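Local coordinates for protein putative O-acetylhomoserine (Thiol)-lyase (PDB 4OC9) that probably catalyses, as a pyridoxal-phosphate enzyme of the trans-sulfuration family, the transfer of the aminocarboxypropyl group of O-acetylhomoserine to a thiol or sulfide, at residues G99-Y104 and Q144-I149; H174-I179 and D233-F238; T360-L365 and I415-Q420. All blocks are in the same frame, centred on the assembly; numbering follows the deposited sequence.

Interaction 1 of 3, residues G99-Y104 and Q144-I149; sequences GDNVAY and QNTKAI
N145 opens the contact with its backbone: its carbonyl O accepts the N-H of N101 at 3.1 Å. The CB of N145 also lies against ND2 of N101, whose amide turns about 75° from that of N145; D143 OD1 accepts both that ND2 and N145 N. T146 follows with a polar pair: its OG1 donates to OD1 of N101 at 2.6 Å, in the carbonyl plane on a lone pair. N101 can accept there because its CG sits between backbone N and carbonyl carbon (chi1 67°), which swings OD1 across to the hydroxyl of T146. An asparagine and a threonine suit this buried place, each both giving and taking a bond; OG1 in turn accepts from the N-H of D143.

At K147 the backbone N-H donates to O of N101 (2.9 Å). Its side chain bends at chi2 and lays CE against OD2 of D100 at 3.3 Å; NZ stays 4.3 Å from D100 OD1, beyond salt-bridge distance, and bonds instead to the carbonyl O of R234. A148 O then accepts A103 N at 2.8 Å: the register slips between N101–T146 and A103–I149, a beta bulge in a parallel pair. A148 CB meets V102 CG1 on one face of the sheet and A103 CB meets I149 CG1 on the other; small alanines suit the close strand spacing.

The two strands run side by side in the seven-stranded sheet, 126-130 flanking one and 177-181 the other; helix 110-119 packs on V102, helix 136-141 on A103 and I149.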
ATOM      1  N   GLY D  99      -0.005  15.000 -38.802  1.00 27.72           N
ATOM      2  CA  GLY D  99      -0.460  15.950 -39.814  1.00 26.28           C
ATOM      3  C   GLY D  99      -1.422  17.001 -39.277  1.00 24.41           C
ATOM      4  O   GLY D  99      -1.750  17.963 -39.962  1.00 22.54           O
ATOM      5  N   ASP D 100      -1.906  16.818 -38.060  1.00 21.21           N
ATOM      6  CA  ASP D 100      -2.824  17.772 -37.480  1.00 20.68           C
ATOM      7  C   ASP D 100      -2.055  18.773 -36.607  1.00 21.13           C
ATOM      8  O   ASP D 100      -0.843  18.661 -36.406  1.00 19.45           O
ATOM      9  CB  ASP D 100      -3.870  17.028 -36.630  1.00 21.76           C
ATOM     10  CG  ASP D 100      -4.759  16.091 -37.454  1.00 21.96           C
ATOM     11  OD1 ASP D 100      -4.877  16.325 -38.672  1.00 21.89           O
ATOM     12  OD2 ASP D 100      -5.353  15.143 -36.857  1.00 22.41           O
ATOM     13  N   ASN D 101      -2.776  19.755 -36.086  1.00 21.00           N
ATOM     14  CA  ASN D 101      -2.167  20.719 -35.206  1.00 21.74           C
ATOM     15  C   ASN D 101      -3.096  20.981 -34.031  1.00 17.58           C
ATOM     16  O   ASN D 101      -4.295  20.659 -34.071  1.00 13.82           O
ATOM     17  CB  ASN D 101      -1.818  22.006 -35.959  1.00 26.76           C
ATOM     18  CG  ASN D 101      -3.024  22.777 -36.426  1.00 27.65           C
ATOM     19  OD1 ASN D 101      -3.643  23.495 -35.654  1.00 29.33           O
ATOM     20  ND2 ASN D 101      -3.243  22.770 -37.721  1.00 31.96           N
ATOM     21  N   VAL D 102      -2.515  21.528 -32.973  1.00 15.78           N
ATOM     22  CA  VAL D 102      -3.274  21.852 -31.779  1.00 15.75           C
ATOM     23  C   VAL D 102      -2.868  23.235 -31.368  1.00 14.93           C
ATOM     24  O   VAL D 102      -1.700  23.610 -31.497  1.00 14.87           O
ATOM     25  CB  VAL D 102      -3.031  20.875 -30.586  1.00 15.72           C
ATOM     26  CG1 VAL D 102      -3.455  19.455 -30.954  1.00 16.50           C
ATOM     27  CG2 VAL D 102      -1.565  20.872 -30.155  1.00 16.23           C
ATOM     28  N   ALA D 103      -3.834  23.977 -30.837  1.00 14.09           N
ATOM     29  CA  ALA D 103      -3.605  25.337 -30.359  1.00 13.86           C
ATOM     30  C   ALA D 103      -3.417  25.282 -28.841  1.00 15.26           C
ATOM     31  O   ALA D 103      -4.234  24.670 -28.131  1.00 13.14           O
ATOM     32  CB  ALA D 103      -4.782  26.228 -30.698  1.00 12.80           C
ATOM     33  N   TYR D 104      -2.379  25.953 -28.344  1.00 15.81           N
ATOM     34  CA  TYR D 104      -2.126  25.936 -26.923  1.00 17.49           C
ATOM     35  C   TYR D 104      -1.739  27.296 -26.339  1.00 16.76           C
ATOM     36  O   TYR D 104      -1.071  28.099 -26.964  1.00 21.80           O
ATOM     37  CB  TYR D 104      -1.007  24.928 -26.623  1.00 17.84           C
ATOM     38  CG  TYR D 104       0.384  25.361 -27.077  1.00 19.08           C
ATOM     39  CD1 TYR D 104       0.776  25.281 -28.410  1.00 20.25           C
ATOM     40  CD2 TYR D 104       1.325  25.787 -26.153  1.00 19.44           C
ATOM     41  CE1 TYR D 104       2.051  25.669 -28.809  1.00 18.40           C
ATOM     42  CE2 TYR D 104       2.601  26.145 -26.540  1.00 18.56           C
ATOM     43  CZ  TYR D 104       2.952  26.094 -27.870  1.00 18.49           C
ATOM     44  OH  TYR D 104       4.212  26.461 -28.235  1.00 19.25           O
ATOM     45  N   GLN D 144      -8.476  23.987 -40.571  1.00 26.83           N
ATOM     46  CA  GLN D 144      -9.342  22.813 -40.505  1.00 28.49           C
ATOM     47  C   GLN D 144      -8.653  21.592 -39.916  1.00 25.20           C
ATOM     48  O   GLN D 144      -9.302  20.546 -39.704  1.00 21.30           O
ATOM     49  CB  GLN D 144      -9.844  22.456 -41.902  1.00 36.35           C
ATOM     50  CG  GLN D 144     -11.060  21.482 -41.907  1.00 44.11           C
ATOM     51  CD  GLN D 144     -12.351  22.145 -41.428  1.00 46.51           C
ATOM     52  OE1 GLN D 144     -12.412  23.363 -41.323  1.00 37.45           O
ATOM     53  NE2 GLN D 144     -13.413  21.353 -41.232  1.00 54.27           N
ATOM     54  N   ASN D 145      -7.343  21.712 -39.705  1.00 23.13           N
ATOM     55  CA  ASN D 145      -6.525  20.639 -39.131  1.00 23.29           C
ATOM     56  C   ASN D 145      -6.297  20.795 -37.616  1.00 23.47           C
ATOM     57  O   ASN D 145      -5.709  19.917 -36.972  1.00 26.99           O
ATOM     58  CB  ASN D 145      -5.188  20.546 -39.843  1.00 22.65           C
ATOM     59  CG  ASN D 145      -5.333  20.131 -41.287  1.00 25.93           C
ATOM     60  OD1 ASN D 145      -6.219  19.335 -41.646  1.00 25.55           O
ATOM     61  ND2 ASN D 145      -4.432  20.630 -42.123  1.00 25.72           N
ATOM     62  N   THR D 146      -6.761  21.915 -37.070  1.00 22.25           N
ATOM     63  CA  THR D 146      -6.645  22.206 -35.655  1.00 20.18           C
ATOM     64  C   THR D 146      -7.648  21.315 -34.943  1.00 19.66           C
ATOM     65  O   THR D 146      -8.871  21.465 -35.108  1.00 18.36           O
ATOM     66  CB  THR D 146      -6.934  23.681 -35.350  1.00 19.73           C
ATOM     67  OG1 THR D 146      -6.006  24.515 -36.058  1.00 19.85           O
ATOM     68  CG2 THR D 146      -6.809  23.939 -33.832  1.00 20.30           C
ATOM     69  N   LYS D 147      -7.144  20.412 -34.113  1.00 20.13           N
ATOM     70  CA  LYS D 147      -8.032  19.474 -33.390  1.00 23.08           C
ATOM     71  C   LYS D 147      -8.317  19.759 -31.904  1.00 23.03           C
ATOM     72  O   LYS D 147      -9.201  19.137 -31.312  1.00 21.80           O
ATOM     73  CB  LYS D 147      -7.427  18.088 -33.484  1.00 22.65           C
ATOM     74  CG  LYS D 147      -7.093  17.684 -34.895  1.00 23.39           C
ATOM     75  CD  LYS D 147      -8.279  17.798 -35.828  1.00 27.21           C
ATOM     76  CE  LYS D 147      -7.926  17.202 -37.176  1.00 33.03           C
ATOM     77  NZ  LYS D 147      -9.037  17.450 -38.114  1.00 37.09           N
ATOM     78  N   ALA D 148      -7.554  20.668 -31.300  1.00 22.20           N
ATOM     79  CA  ALA D 148      -7.767  20.988 -29.893  1.00 20.96           C
ATOM     80  C   ALA D 148      -7.228  22.364 -29.515  1.00 20.32           C
ATOM     81  O   ALA D 148      -6.287  22.883 -30.132  1.00 20.17           O
ATOM     82  CB  ALA D 148      -7.135  19.926 -29.007  1.00 21.87           C
ATOM     83  N   ILE D 149      -7.885  22.947 -28.521  1.00 20.11           N
ATOM     84  CA  ILE D 149      -7.549  24.264 -27.959  1.00 19.81           C
ATOM     85  C   ILE D 149      -7.268  23.974 -26.476  1.00 21.15           C
ATOM     86  O   ILE D 149      -8.188  23.625 -25.723  1.00 18.06           O
ATOM     87  CB  ILE D 149      -8.672  25.264 -28.149  1.00 19.47           C
ATOM     88  CG1 ILE D 149      -8.863  25.526 -29.660  1.00 20.41           C
ATOM     89  CG2 ILE D 149      -8.310  26.542 -27.433  1.00 20.03           C
ATOM     90  CD1 ILE D 149     -10.026  26.427 -30.022  1.00 21.12           C
TER

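Interaction 2 of 3, residues H174-I179 and D233-F238; sequences HKIVSI and DRYKAF
R234 and I176 mark the closest backbone approach, with CA atoms 7.7 Å apart, so the loop 233-238 touches the end of helix 164-174 and the start of strand 177-181 through its side chains and not by pairing as a strand. At that helix end K175 takes positive phi (64°) in a Schellman motif, and the carbonyl of H174 is turned to the guanidinium of R234. NH2 of R234 reaches H174 O at 2.9 Å, in the carbonyl plane and on a lone pair, while NE adds a weak bond to the same oxygen. Arginine suits a helix C-terminus, where carbonyl oxygens gather and a positive charge would be favoured. Its chain runs extended from the backbone, CG anti to N (chi1 -173°), and then bends at chi3, which brings the guanidinium flat against I176, whose CG1 lies over one face, 3.4 Å from NE. The other nitrogen, NH1, is held by the carbonyls of T146 and D143.

Y235 is the second arm. Its OH accepts the N-H of V177 at 3.0 Å, almost straight at 174°, and also bonds to K147 O, so one phenol joins two neighbouring strands. V177 CG2 touches the ring obliquely, 3.7 Å from CZ, and R234 CG lies over one face of it. Isoleucine thus covers a flat cation, while valine meets the phenol end of the tyrosine.

Such a connection, a loop tied onto the helix-to-strand turn of a beta-alpha-beta crossover, belongs to the large PLP-binding domain of this fold, whose seven-stranded sheet includes strands 146-152 and 177-181.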
ATOM      1  N   HIS D 174     -15.906  27.082 -34.500  1.00 32.73           N
ATOM      2  CA  HIS D 174     -15.179  26.204 -35.408  1.00 28.61           C
ATOM      3  C   HIS D 174     -15.414  24.724 -35.160  1.00 29.58           C
ATOM      4  O   HIS D 174     -14.829  23.889 -35.857  1.00 28.99           O
ATOM      5  CB  HIS D 174     -13.667  26.443 -35.304  1.00 31.65           C
ATOM      6  CG  HIS D 174     -13.235  27.835 -35.645  1.00 33.58           C
ATOM      7  ND1 HIS D 174     -12.900  28.220 -36.930  1.00 39.90           N
ATOM      8  CD2 HIS D 174     -13.059  28.927 -34.868  1.00 31.83           C
ATOM      9  CE1 HIS D 174     -12.545  29.494 -36.929  1.00 37.77           C
ATOM     10  NE2 HIS D 174     -12.631  29.945 -35.689  1.00 37.16           N
ATOM     11  N   LYS D 175     -16.223  24.377 -34.163  1.00 28.77           N
ATOM     12  CA  LYS D 175     -16.509  22.960 -33.847  1.00 33.49           C
ATOM     13  C   LYS D 175     -15.238  22.217 -33.395  1.00 31.02           C
ATOM     14  O   LYS D 175     -14.975  21.081 -33.798  1.00 26.87           O
ATOM     15  CB  LYS D 175     -17.138  22.286 -35.061  1.00 38.08           C
ATOM     16  CG  LYS D 175     -18.377  23.024 -35.477  1.00 46.98           C
ATOM     17  CD  LYS D 175     -19.618  22.591 -34.738  1.00 57.84           C
ATOM     18  CE  LYS D 175     -20.043  21.255 -35.329  1.00 67.93           C
ATOM     19  NZ  LYS D 175     -21.241  20.698 -34.648  1.00 80.34           N
ATOM     20  N   ILE D 176     -14.441  22.899 -32.573  1.00 29.29           N
ATOM     21  CA  ILE D 176     -13.206  22.344 -32.047  1.00 27.05           C
ATOM     22  C   ILE D 176     -13.356  22.015 -30.553  1.00 23.82           C
ATOM     23  O   ILE D 176     -13.975  22.767 -29.788  1.00 22.30           O
ATOM     24  CB  ILE D 176     -12.029  23.318 -32.215  1.00 25.62           C
ATOM     25  CG1 ILE D 176     -11.799  23.611 -33.685  1.00 29.69           C
ATOM     26  CG2 ILE D 176     -10.762  22.720 -31.619  1.00 26.83           C
ATOM     27  CD1 ILE D 176     -10.712  24.640 -33.950  1.00 32.10           C
ATOM     28  N   VAL D 177     -12.782  20.884 -30.156  1.00 21.79           N
ATOM     29  CA  VAL D 177     -12.824  20.435 -28.763  1.00 20.64           C
ATOM     30  C   VAL D 177     -11.886  21.266 -27.924  1.00 19.12           C
ATOM     31  O   VAL D 177     -10.718  21.471 -28.312  1.00 19.76           O
ATOM     32  CB  VAL D 177     -12.365  18.978 -28.628  1.00 23.43           C
ATOM     33  CG1 VAL D 177     -12.212  18.603 -27.162  1.00 22.88           C
ATOM     34  CG2 VAL D 177     -13.320  18.031 -29.346  1.00 24.57           C
ATOM     35  N   SER D 178     -12.411  21.816 -26.826  1.00 16.48           N
ATOM     36  CA  SER D 178     -11.609  22.631 -25.920  1.00 15.76           C
ATOM     37  C   SER D 178     -11.202  21.787 -24.716  1.00 16.26           C
ATOM     38  O   SER D 178     -12.032  21.074 -24.133  1.00 12.30           O
ATOM     39  CB  SER D 178     -12.388  23.837 -25.413  1.00 17.43           C
ATOM     40  OG  SER D 178     -13.524  23.437 -24.649  1.00 20.52           O
ATOM     41  N   ILE D 179      -9.922  21.884 -24.359  1.00 17.21           N
ATOM     42  CA  ILE D 179      -9.338  21.165 -23.220  1.00 17.38           C
ATOM     43  C   ILE D 179      -8.845  22.126 -22.144  1.00 17.24           C
ATOM     44  O   ILE D 179      -7.974  22.968 -22.411  1.00 19.04           O
ATOM     45  CB  ILE D 179      -8.087  20.355 -23.609  1.00 18.11           C
ATOM     46  CG1 ILE D 179      -8.418  19.317 -24.667  1.00 18.83           C
ATOM     47  CG2 ILE D 179      -7.544  19.656 -22.370  1.00 19.37           C
ATOM     48  CD1 ILE D 179      -7.197  18.607 -25.231  1.00 19.36           C
ATOM     49  N   ASP D 233     -16.671  16.368 -39.345  1.00 30.75           N
ATOM     50  CA  ASP D 233     -15.583  16.138 -40.296  1.00 35.49           C
ATOM     51  C   ASP D 233     -14.197  16.417 -39.725  1.00 32.54           C
ATOM     52  O   ASP D 233     -13.184  15.980 -40.270  1.00 29.74           O
ATOM     53  CB  ASP D 233     -15.757  17.043 -41.528  1.00 42.33           C
ATOM     54  CG  ASP D 233     -17.021  16.750 -42.324  1.00 52.98           C
ATOM     55  OD1 ASP D 233     -17.725  15.754 -42.017  1.00 60.64           O
ATOM     56  OD2 ASP D 233     -17.287  17.526 -43.278  1.00 52.54           O
ATOM     57  N   ARG D 234     -14.146  17.190 -38.656  1.00 29.51           N
ATOM     58  CA  ARG D 234     -12.870  17.515 -38.054  1.00 28.07           C
ATOM     59  C   ARG D 234     -12.308  16.307 -37.258  1.00 25.99           C
ATOM     60  O   ARG D 234     -11.089  16.202 -37.079  1.00 22.70           O
ATOM     61  CB  ARG D 234     -13.038  18.730 -37.154  1.00 26.14           C
ATOM     62  CG  ARG D 234     -11.736  19.262 -36.614  1.00 26.65           C
ATOM     63  CD  ARG D 234     -11.949  20.461 -35.708  1.00 28.95           C
ATOM     64  NE  ARG D 234     -12.562  21.617 -36.373  1.00 28.46           N
ATOM     65  CZ  ARG D 234     -11.891  22.559 -37.048  1.00 26.11           C
ATOM     66  NH1 ARG D 234     -10.571  22.492 -37.232  1.00 22.78           N
ATOM     67  NH2 ARG D 234     -12.560  23.567 -37.579  1.00 27.56           N
ATOM     68  N   TYR D 235     -13.183  15.377 -36.851  1.00 21.38           N
ATOM     69  CA  TYR D 235     -12.753  14.210 -36.087  1.00 22.87           C
ATOM     70  C   TYR D 235     -13.131  12.874 -36.726  1.00 26.48           C
ATOM     71  O   TYR D 235     -14.080  12.195 -36.306  1.00 25.35           O
ATOM     72  CB  TYR D 235     -13.275  14.296 -34.648  1.00 19.54           C
ATOM     73  CG  TYR D 235     -12.827  15.559 -33.982  1.00 19.86           C
ATOM     74  CD1 TYR D 235     -11.500  15.719 -33.572  1.00 20.22           C
ATOM     75  CD2 TYR D 235     -13.718  16.612 -33.755  1.00 19.00           C
ATOM     76  CE1 TYR D 235     -11.072  16.881 -32.971  1.00 20.43           C
ATOM     77  CE2 TYR D 235     -13.295  17.784 -33.170  1.00 19.09           C
ATOM     78  CZ  TYR D 235     -11.968  17.913 -32.780  1.00 20.76           C
ATOM     79  OH  TYR D 235     -11.533  19.079 -32.162  1.00 20.37           O
ATOM     80  N   LYS D 236     -12.349  12.466 -37.716  1.00 30.35           N
ATOM     81  CA  LYS D 236     -12.613  11.188 -38.405  1.00 35.61           C
ATOM     82  C   LYS D 236     -12.377   9.920 -37.578  1.00 35.79           C
ATOM     83  O   LYS D 236     -13.097   8.940 -37.765  1.00 30.11           O
ATOM     84  CB  LYS D 236     -11.976  11.165 -39.786  1.00 40.79           C
ATOM     85  CG  LYS D 236     -12.720  12.169 -40.650  1.00 46.23           C
ATOM     86  CD  LYS D 236     -12.192  12.370 -42.041  1.00 53.03           C
ATOM     87  CE  LYS D 236     -12.974  13.528 -42.647  1.00 60.75           C
ATOM     88  NZ  LYS D 236     -12.455  14.011 -43.953  1.00 66.73           N
ATOM     89  N   ALA D 237     -11.464   9.969 -36.607  1.00 35.07           N
ATOM     90  CA  ALA D 237     -11.202   8.801 -35.762  1.00 28.40           C
ATOM     91  C   ALA D 237     -12.482   8.364 -35.048  1.00 26.76           C
ATOM     92  O   ALA D 237     -12.669   7.188 -34.763  1.00 30.61           O
ATOM     93  CB  ALA D 237     -10.118   9.112 -34.765  1.00 27.36           C
ATOM     94  N   PHE D 238     -13.387   9.295 -34.794  1.00 23.48           N
ATOM     95  CA  PHE D 238     -14.661   8.975 -34.119  1.00 23.74           C
ATOM     96  C   PHE D 238     -15.838   8.725 -35.081  1.00 22.91           C
ATOM     97  O   PHE D 238     -16.978   8.517 -34.657  1.00 19.08           O
ATOM     98  CB  PHE D 238     -15.040  10.118 -33.149  1.00 24.21           C
ATOM     99  CG  PHE D 238     -14.065  10.310 -32.028  1.00 24.78           C
ATOM    100  CD1 PHE D 238     -14.202   9.583 -30.848  1.00 26.83           C
ATOM    101  CD2 PHE D 238     -13.000  11.181 -32.148  1.00 25.11           C
ATOM    102  CE1 PHE D 238     -13.300   9.734 -29.805  1.00 26.67           C
ATOM    103  CE2 PHE D 238     -12.087  11.330 -31.107  1.00 25.17           C
ATOM    104  CZ  PHE D 238     -12.239  10.614 -29.938  1.00 24.04           C
TER

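Interaction 3 of 3, residues T360-L365 and I415-Q420; sequences TQLFLL and IADLKQ
D417 reaches from its helix into the turn 360-363, its carboxylate gathering three backbone N-H groups. OD1 takes Q361 N at 2.7 Å through its syn lone pair; OD2 takes L362 N at 2.8 Å, from above the carboxylate plane, and F363 N at 3.1 Å, nearly along its C-O axis. With CG anti to the backbone N (chi1 -177°), the short acid extends straight at these donors, which would probably favour its charged form. T360 OG1 bonds to F363 O, bracing the turn.

The buried apolar part is also tight, with F363 CE1 3.4 Å from L418 CG. The flat ring offers a face to the branched leucine, whose CD2 makes a CH-pi contact, while OD2 of D417 lies at the ring edge.

Toward solvent the contact thins. Apart from its backbone N-H, exposed Q361 meets D417 only loosely, through CB. Partly exposed Q420 adds a bond from NE2 to OD1, above the carboxylate plane, and another to K359 O, but NE2 stays 4.0 Å from T360 CA.

A carboxylate thus clasps the main chain between helix 350-359 and strand 364-365, in the smaller C-terminal domain typical of PLP-dependent trans-sulfuration enzymes.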
ATOM      1  N   THR D 360      14.700  29.652   3.702  1.00 17.47           N
ATOM      2  CA  THR D 360      13.437  29.213   4.269  1.00 15.74           C
ATOM      3  C   THR D 360      13.579  27.919   5.011  1.00 16.47           C
ATOM      4  O   THR D 360      14.333  27.064   4.606  1.00 16.57           O
ATOM      5  CB  THR D 360      12.310  29.050   3.253  1.00 15.07           C
ATOM      6  OG1 THR D 360      12.741  28.181   2.212  1.00 16.45           O
ATOM      7  CG2 THR D 360      11.889  30.381   2.671  1.00 14.97           C
ATOM      8  N   GLN D 361      12.862  27.807   6.129  1.00 17.57           N
ATOM      9  CA  GLN D 361      12.859  26.600   6.978  1.00 22.22           C
ATOM     10  C   GLN D 361      11.531  25.785   6.900  1.00 19.76           C
ATOM     11  O   GLN D 361      11.540  24.590   7.145  1.00 23.37           O
ATOM     12  CB  GLN D 361      13.163  26.942   8.444  1.00 24.73           C
ATOM     13  CG  GLN D 361      14.485  27.669   8.624  1.00 31.41           C
ATOM     14  CD  GLN D 361      15.687  26.852   8.158  1.00 42.65           C
ATOM     15  OE1 GLN D 361      15.757  25.635   8.383  1.00 48.04           O
ATOM     16  NE2 GLN D 361      16.669  27.522   7.547  1.00 52.02           N
ATOM     17  N   LEU D 362      10.404  26.436   6.610  1.00 18.12           N
ATOM     18  CA  LEU D 362       9.098  25.771   6.482  1.00 16.24           C
ATOM     19  C   LEU D 362       8.778  25.566   5.013  1.00 16.27           C
ATOM     20  O   LEU D 362       8.224  24.536   4.649  1.00 19.59           O
ATOM     21  CB  LEU D 362       7.967  26.521   7.176  1.00 15.58           C
ATOM     22  CG  LEU D 362       8.080  26.600   8.688  1.00 16.07           C
ATOM     23  CD1 LEU D 362       6.891  27.383   9.219  1.00 15.26           C
ATOM     24  CD2 LEU D 362       8.128  25.196   9.297  1.00 15.12           C
ATOM     25  N   PHE D 363       9.041  26.570   4.191  1.00 14.68           N
ATOM     26  CA  PHE D 363       8.840  26.422   2.777  1.00 13.07           C
ATOM     27  C   PHE D 363       9.996  25.516   2.371  1.00 12.96           C
ATOM     28  O   PHE D 363      11.167  25.834   2.588  1.00 12.52           O
ATOM     29  CB  PHE D 363       8.861  27.740   2.051  1.00 13.02           C
ATOM     30  CG  PHE D 363       7.612  28.547   2.240  1.00 13.35           C
ATOM     31  CD1 PHE D 363       7.419  29.337   3.363  1.00 12.98           C
ATOM     32  CD2 PHE D 363       6.644  28.555   1.258  1.00 12.48           C
ATOM     33  CE1 PHE D 363       6.278  30.110   3.495  1.00 12.10           C
ATOM     34  CE2 PHE D 363       5.498  29.297   1.419  1.00 11.93           C
ATOM     35  CZ  PHE D 363       5.311  30.062   2.553  1.00 11.00           C
ATOM     36  N   LEU D 364       9.653  24.350   1.836  1.00 11.97           N
ATOM     37  CA  LEU D 364      10.643  23.393   1.427  1.00 12.19           C
ATOM     38  C   LEU D 364      11.022  23.582  -0.026  1.00 13.29           C
ATOM     39  O   LEU D 364      10.165  23.606  -0.912  1.00 13.72           O
ATOM     40  CB  LEU D 364      10.090  21.979   1.619  1.00 11.92           C
ATOM     41  CG  LEU D 364       9.623  21.636   3.023  1.00 11.14           C
ATOM     42  CD1 LEU D 364       9.026  20.261   3.078  1.00 11.32           C
ATOM     43  CD2 LEU D 364      10.762  21.742   4.014  1.00 11.60           C
ATOM     44  N   LEU D 365      12.322  23.714  -0.271  1.00 14.16           N
ATOM     45  CA  LEU D 365      12.835  23.886  -1.609  1.00 14.51           C
ATOM     46  C   LEU D 365      12.598  22.556  -2.316  1.00 15.05           C
ATOM     47  O   LEU D 365      13.273  21.568  -2.041  1.00 13.11           O
ATOM     48  CB  LEU D 365      14.323  24.205  -1.591  1.00 15.15           C
ATOM     49  CG  LEU D 365      14.955  24.359  -2.972  1.00 15.09           C
ATOM     50  CD1 LEU D 365      14.254  25.457  -3.757  1.00 14.97           C
ATOM     51  CD2 LEU D 365      16.423  24.689  -2.821  1.00 15.68           C
ATOM     52  N   ILE D 415       4.464  33.226   7.416  1.00 17.19           N
ATOM     53  CA  ILE D 415       4.848  34.623   7.190  1.00 14.71           C
ATOM     54  C   ILE D 415       6.176  34.875   7.857  1.00 14.21           C
ATOM     55  O   ILE D 415       7.068  35.435   7.256  1.00 14.20           O
ATOM     56  CB  ILE D 415       3.764  35.556   7.698  1.00 15.40           C
ATOM     57  CG1 ILE D 415       2.572  35.503   6.736  1.00 14.75           C
ATOM     58  CG2 ILE D 415       4.285  36.977   7.731  1.00 16.48           C
ATOM     59  CD1 ILE D 415       1.353  36.272   7.187  1.00 14.12           C
ATOM     60  N   ALA D 416       6.325  34.406   9.091  1.00 13.62           N
ATOM     61  CA  ALA D 416       7.579  34.580   9.810  1.00 12.72           C
ATOM     62  C   ALA D 416       8.762  33.907   9.088  1.00 12.21           C
ATOM     63  O   ALA D 416       9.871  34.441   9.079  1.00 12.45           O
ATOM     64  CB  ALA D 416       7.471  34.030  11.228  1.00 12.82           C
ATOM     65  N   ASP D 417       8.541  32.727   8.525  1.00 12.07           N
ATOM     66  CA  ASP D 417       9.612  32.011   7.830  1.00 12.35           C
ATOM     67  C   ASP D 417      10.003  32.829   6.583  1.00 12.05           C
ATOM     68  O   ASP D 417      11.184  32.987   6.280  1.00 12.32           O
ATOM     69  CB  ASP D 417       9.145  30.599   7.446  1.00 12.53           C
ATOM     70  CG  ASP D 417      10.236  29.777   6.788  1.00 13.70           C
ATOM     71  OD1 ASP D 417      11.402  29.809   7.247  1.00 15.32           O
ATOM     72  OD2 ASP D 417       9.938  29.060   5.803  1.00 14.14           O
ATOM     73  N   LEU D 418       9.018  33.312   5.835  1.00 12.40           N
ATOM     74  CA  LEU D 418       9.313  34.124   4.629  1.00 12.26           C
ATOM     75  C   LEU D 418       9.938  35.435   4.991  1.00 12.90           C
ATOM     76  O   LEU D 418      10.825  35.921   4.314  1.00 11.13           O
ATOM     77  CB  LEU D 418       8.077  34.434   3.853  1.00 11.32           C
ATOM     78  CG  LEU D 418       7.434  33.332   3.087  1.00 12.02           C
ATOM     79  CD1 LEU D 418       6.127  33.822   2.524  1.00 12.01           C
ATOM     80  CD2 LEU D 418       8.369  32.893   1.968  1.00 12.94           C
ATOM     81  N   LYS D 419       9.503  35.987   6.109  1.00 15.01           N
ATOM     82  CA  LYS D 419      10.040  37.240   6.530  1.00 18.32           C
ATOM     83  C   LYS D 419      11.542  37.134   6.764  1.00 17.41           C
ATOM     84  O   LYS D 419      12.311  37.959   6.269  1.00 15.61           O
ATOM     85  CB  LYS D 419       9.369  37.716   7.822  1.00 20.90           C
ATOM     86  CG  LYS D 419       9.756  39.123   8.252  1.00 23.41           C
ATOM     87  CD  LYS D 419       9.049  39.520   9.538  1.00 28.18           C
ATOM     88  CE  LYS D 419       9.126  41.010   9.820  1.00 33.19           C
ATOM     89  NZ  LYS D 419      10.480  41.568   9.993  1.00 33.91           N
ATOM     90  N   GLN D 420      11.950  36.167   7.560  1.00 17.11           N
ATOM     91  CA  GLN D 420      13.384  36.038   7.870  1.00 19.40           C
ATOM     92  C   GLN D 420      14.196  35.729   6.619  1.00 20.00           C
ATOM     93  O   GLN D 420      15.321  36.203   6.485  1.00 20.49           O
ATOM     94  CB  GLN D 420      13.639  35.083   9.073  1.00 17.43           C
ATOM     95  CG  GLN D 420      13.273  33.610   8.881  1.00 18.11           C
ATOM     96  CD  GLN D 420      14.258  32.837   8.011  1.00 19.42           C
ATOM     97  OE1 GLN D 420      15.465  33.080   8.054  1.00 18.62           O
ATOM     98  NE2 GLN D 420      13.760  31.842   7.297  1.00 19.84           N
TER

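How the interactions relate
Interactions 1 and 2 share one neighbourhood, their centres 9 Å apart, and reach the same sheet: strand 146-152 is bonded to 101-105 in the first, while the loop 233-238 meets the head of its other neighbour, 177-181, in the second. They join directly where R234 and Y235 meet K147. Both are mainly buried, but the first rests on parallel strand bonding and the second on arginine and tyrosine side chains. Interaction 3 lies on the opposite side of the chain's centre, about 43 Å from the first and 47 Å from the second between centres. It is only partly buried and ties a helix to a turn through one carboxylate, with a leucine over a phenylalanine face beside it.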